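Local coordinates for probable sugar kinase (Clostridium perfringens, PDB 3KZH), which probably phosphorylates a sugar, as a carbohydrate kinase of the pfkB family, and is seen with beta-D-glucopyranose bound, at residues A[16-27]-A[97-105]. Residues are numbered along the deposited sequence; the frame is centred on the assembly and turned at random.
Sequences VVDVFGFSKASY and PTYLAILDE
From Val17-Thr98 to Phe22-Leu103, strands 16-23 and 98-103 run parallel, their axes 11° apart. The ladder starts where Val17 N donates to Pro97 O and continues through Val19 and Gly21, each giving its N-H to one carbonyl and receiving the next N-H at its own O. It ends on Leu103 O, which takes both Ser23 N and Ser23 OG; the hydroxyl, 2.9 Å from that oxygen, lies in the carbonyl plane on a lone pair, while Ser23 N approaches from above that plane.

On one face, Phe20 spans three neighbours: its CD1 is 3.7 Å from Ala101 CB, its CE1 meets the Tyr99 ring edge at CE2, and Leu103 CD2 touches CD1. Leu103 CD2 also sits over one face of the Phe22 ring, 4.0 Å from its centroid, a CH-pi contact. On the other face, Val19 CG1 packs on Leu100 CD1 and Val19 CG2 on Thr98 CG2, beside helix 69-81. Past the strands, the bent Glu105 side chain (chi2 -91°) carries OE1 back to accept a hydrogen bond from Tyr27 N at 3.0 Å, from above the carboxylate plane; Tyr27 OH is hydrogen-bonded to Ser111 OG of the second subunit.

Flanked by strands 32-42 and 109-115, this pair is consistent with the beta-sheet lid of ribokinase-family sugar kinases, here contributing to the dimer interface.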
loop_
_atom_site.group_PDB
_atom_site.type_symbol
_atom_site.label_atom_id
_atom_site.label_comp_id
_atom_site.label_asym_id
_atom_site.label_seq_id
_atom_site.Cartn_x
_atom_site.Cartn_y
_atom_site.Cartn_z
ATOM N N VAL A 16 4.530 5.447 10.006
ATOM C CA VAL A 16 4.720 5.972 8.661
ATOM C C VAL A 16 4.834 4.837 7.649
ATOM O O VAL A 16 5.473 3.823 7.926
ATOM C CB VAL A 16 6.025 6.834 8.551
ATOM C CG1 VAL A 16 6.103 7.533 7.176
ATOM C CG2 VAL A 16 6.127 7.859 9.681
ATOM N N VAL A 17 4.203 5.012 6.488
ATOM C CA VAL A 17 4.314 4.044 5.397
ATOM C C VAL A 17 5.230 4.705 4.357
ATOM O O VAL A 17 4.905 5.770 3.849
ATOM C CB VAL A 17 2.940 3.696 4.731
ATOM C CG1 VAL A 17 3.145 2.754 3.535
ATOM C CG2 VAL A 17 2.012 3.019 5.722
ATOM N N ASP A 18 6.389 4.106 4.096
ATOM C CA ASP A 18 7.337 4.615 3.099
ATOM C C ASP A 18 7.116 3.937 1.739
ATOM O O ASP A 18 6.992 2.716 1.664
ATOM C CB ASP A 18 8.779 4.369 3.545
ATOM C CG ASP A 18 9.214 5.270 4.689
ATOM O OD1 ASP A 18 8.894 6.472 4.678
ATOM O OD2 ASP A 18 9.919 4.774 5.591
ATOM N N VAL A 19 6.987 4.742 0.683
ATOM C CA VAL A 19 6.797 4.243 -0.691
ATOM C C VAL A 19 7.952 4.801 -1.533
ATOM O O VAL A 19 7.990 5.989 -1.851
ATOM C CB VAL A 19 5.415 4.660 -1.298
ATOM C CG1 VAL A 19 5.169 3.915 -2.610
ATOM C CG2 VAL A 19 4.266 4.365 -0.327
ATOM N N PHE A 20 8.902 3.932 -1.856
ATOM C CA PHE A 20 10.093 4.306 -2.609
ATOM C C PHE A 20 10.145 3.759 -4.033
ATOM O O PHE A 20 9.955 2.563 -4.252
ATOM C CB PHE A 20 11.352 3.835 -1.872
ATOM C CG PHE A 20 11.675 4.606 -0.622
ATOM C CD1 PHE A 20 12.036 5.964 -0.684
ATOM C CD2 PHE A 20 11.690 3.952 0.630
ATOM C CE1 PHE A 20 12.419 6.682 0.489
ATOM C CE2 PHE A 20 12.071 4.652 1.818
ATOM C CZ PHE A 20 12.437 6.023 1.743
ATOM N N GLY A 21 10.435 4.643 -4.985
ATOM C CA GLY A 21 10.558 4.253 -6.381
ATOM C C GLY A 21 12.000 4.388 -6.822
ATOM O O GLY A 21 12.529 5.496 -6.864
ATOM N N PHE A 22 12.644 3.256 -7.104
ATOM C CA PHE A 22 14.045 3.221 -7.536
ATOM C C PHE A 22 14.116 3.115 -9.056
ATOM O O PHE A 22 13.608 2.149 -9.623
ATOM C CB PHE A 22 14.775 2.011 -6.925
ATOM C CG PHE A 22 14.807 2.001 -5.419
ATOM C CD1 PHE A 22 15.928 2.500 -4.722
ATOM C CD2 PHE A 22 13.723 1.479 -4.680
ATOM C CE1 PHE A 22 15.972 2.485 -3.294
ATOM C CE2 PHE A 22 13.755 1.456 -3.259
ATOM C CZ PHE A 22 14.884 1.961 -2.566
ATOM N N SER A 23 14.774 4.079 -9.704
ATOM C CA SER A 23 14.921 4.087 -11.168
ATOM C C SER A 23 15.834 2.972 -11.686
ATOM O O SER A 23 16.937 2.785 -11.172
ATOM C CB SER A 23 15.461 5.436 -11.665
ATOM O OG SER A 23 14.560 6.507 -11.461
ATOM N N LYS A 24 15.335 2.217 -12.673
ATOM C CA LYS A 24 16.079 1.119 -13.313
ATOM C C LYS A 24 16.531 1.512 -14.731
ATOM O O LYS A 24 16.853 0.668 -15.571
ATOM C CB LYS A 24 15.245 -0.176 -13.332
ATOM C CG LYS A 24 15.041 -0.827 -11.955
ATOM C CD LYS A 24 16.361 -1.282 -11.344
ATOM C CE LYS A 24 16.191 -1.733 -9.915
ATOM N NZ LYS A 24 17.503 -2.130 -9.333
ATOM N N ALA A 25 16.518 2.820 -14.966
ATOM C CA ALA A 25 16.929 3.463 -16.210
ATOM C C ALA A 25 17.251 4.900 -15.836
ATOM O O ALA A 25 16.836 5.361 -14.761
ATOM C CB ALA A 25 15.817 3.445 -17.231
ATOM N N SER A 26 17.956 5.606 -16.728
ATOM C CA SER A 26 18.339 7.006 -16.516
ATOM C C SER A 26 17.146 7.914 -16.243
ATOM O O SER A 26 16.208 7.970 -17.039
ATOM C CB SER A 26 19.138 7.546 -17.707
ATOM O OG SER A 26 20.441 6.984 -17.747
ATOM N N TYR A 27 17.170 8.566 -15.078
ATOM C CA TYR A 27 16.099 9.474 -14.661
ATOM C C TYR A 27 16.109 10.790 -15.444
ATOM O O TYR A 27 17.166 11.337 -15.771
ATOM C CB TYR A 27 16.161 9.747 -13.141
ATOM C CG TYR A 27 15.093 10.704 -12.633
ATOM C CD1 TYR A 27 13.758 10.281 -12.497
ATOM C CD2 TYR A 27 15.389 12.072 -12.405
ATOM C CE1 TYR A 27 12.728 11.196 -12.155
ATOM C CE2 TYR A 27 14.372 12.997 -12.072
ATOM C CZ TYR A 27 13.046 12.549 -11.947
ATOM O OH TYR A 27 12.050 13.436 -11.617
ATOM N N PRO A 97 0.253 8.840 7.849
ATOM C CA PRO A 97 1.564 9.400 7.487
ATOM C C PRO A 97 2.291 8.555 6.440
ATOM O O PRO A 97 2.454 7.343 6.600
ATOM C CB PRO A 97 2.288 9.434 8.820
ATOM C CG PRO A 97 1.205 9.797 9.732
ATOM C CD PRO A 97 0.059 8.931 9.310
ATOM N N THR A 98 2.575 9.190 5.307
ATOM C CA THR A 98 3.220 8.534 4.177
ATOM C C THR A 98 4.309 9.397 3.571
ATOM O O THR A 98 4.178 10.616 3.489
ATOM C CB THR A 98 2.168 8.187 3.079
ATOM O OG1 THR A 98 1.102 7.432 3.665
ATOM C CG2 THR A 98 2.783 7.365 1.925
ATOM N N TYR A 99 5.392 8.744 3.175
ATOM C CA TYR A 99 6.505 9.418 2.530
ATOM C C TYR A 99 6.732 8.738 1.178
ATOM O O TYR A 99 7.179 7.592 1.112
ATOM C CB TYR A 99 7.762 9.368 3.407
ATOM C CG TYR A 99 8.954 10.103 2.832
ATOM C CD1 TYR A 99 8.954 11.510 2.719
ATOM C CD2 TYR A 99 10.088 9.393 2.381
ATOM C CE1 TYR A 99 10.074 12.203 2.162
ATOM C CE2 TYR A 99 11.206 10.067 1.825
ATOM C CZ TYR A 99 11.189 11.468 1.720
ATOM O OH TYR A 99 12.275 12.118 1.180
ATOM N N LEU A 100 6.363 9.449 0.115
ATOM C CA LEU A 100 6.511 8.975 -1.257
ATOM C C LEU A 100 7.755 9.611 -1.878
ATOM O O LEU A 100 7.805 10.821 -2.037
ATOM C CB LEU A 100 5.249 9.318 -2.061
ATOM C CG LEU A 100 5.164 9.126 -3.583
ATOM C CD1 LEU A 100 5.442 7.681 -3.993
ATOM C CD2 LEU A 100 3.787 9.548 -4.042
ATOM N N ALA A 101 8.749 8.795 -2.216
ATOM C CA ALA A 101 9.982 9.302 -2.817
ATOM C C ALA A 101 10.460 8.552 -4.036
ATOM O O ALA A 101 10.418 7.327 -4.081
ATOM C CB ALA A 101 11.097 9.350 -1.797
ATOM N N ILE A 102 10.940 9.310 -5.019
ATOM C CA ILE A 102 11.476 8.746 -6.253
ATOM C C ILE A 102 12.989 8.978 -6.273
ATOM O O ILE A 102 13.457 10.108 -6.122
ATOM C CB ILE A 102 10.749 9.327 -7.512
ATOM C CG1 ILE A 102 9.335 8.737 -7.582
ATOM C CG2 ILE A 102 11.530 9.019 -8.801
ATOM C CD1 ILE A 102 8.412 9.382 -8.558
ATOM N N LEU A 103 13.732 7.878 -6.387
ATOM C CA LEU A 103 15.192 7.899 -6.429
ATOM C C LEU A 103 15.697 7.652 -7.850
ATOM O O LEU A 103 15.022 6.983 -8.644
ATOM C CB LEU A 103 15.796 6.837 -5.490
ATOM C CG LEU A 103 15.436 6.650 -4.006
ATOM C CD1 LEU A 103 15.327 7.965 -3.273
ATOM C CD2 LEU A 103 14.132 5.894 -3.884
ATOM N N ASP A 104 16.877 8.195 -8.168
ATOM C CA ASP A 104 17.474 8.009 -9.487
ATOM C C ASP A 104 18.313 6.730 -9.564
ATOM O O ASP A 104 18.328 5.950 -8.611
ATOM C CB ASP A 104 18.247 9.265 -9.969
ATOM C CG ASP A 104 19.436 9.664 -9.079
ATOM O OD1 ASP A 104 19.946 10.784 -9.289
ATOM O OD2 ASP A 104 19.881 8.892 -8.208
ATOM N N GLU A 105 18.989 6.530 -10.695
ATOM C CA GLU A 105 19.846 5.364 -10.956
ATOM C C GLU A 105 21.033 5.221 -9.990
ATOM O O GLU A 105 21.589 4.129 -9.828
ATOM C CB GLU A 105 20.357 5.401 -12.410
ATOM C CG GLU A 105 21.202 6.644 -12.801
ATOM C CD GLU A 105 20.391 7.815 -13.365
ATOM O OE1 GLU A 105 19.203 7.990 -13.004
ATOM O OE2 GLU A 105 20.956 8.571 -14.189
#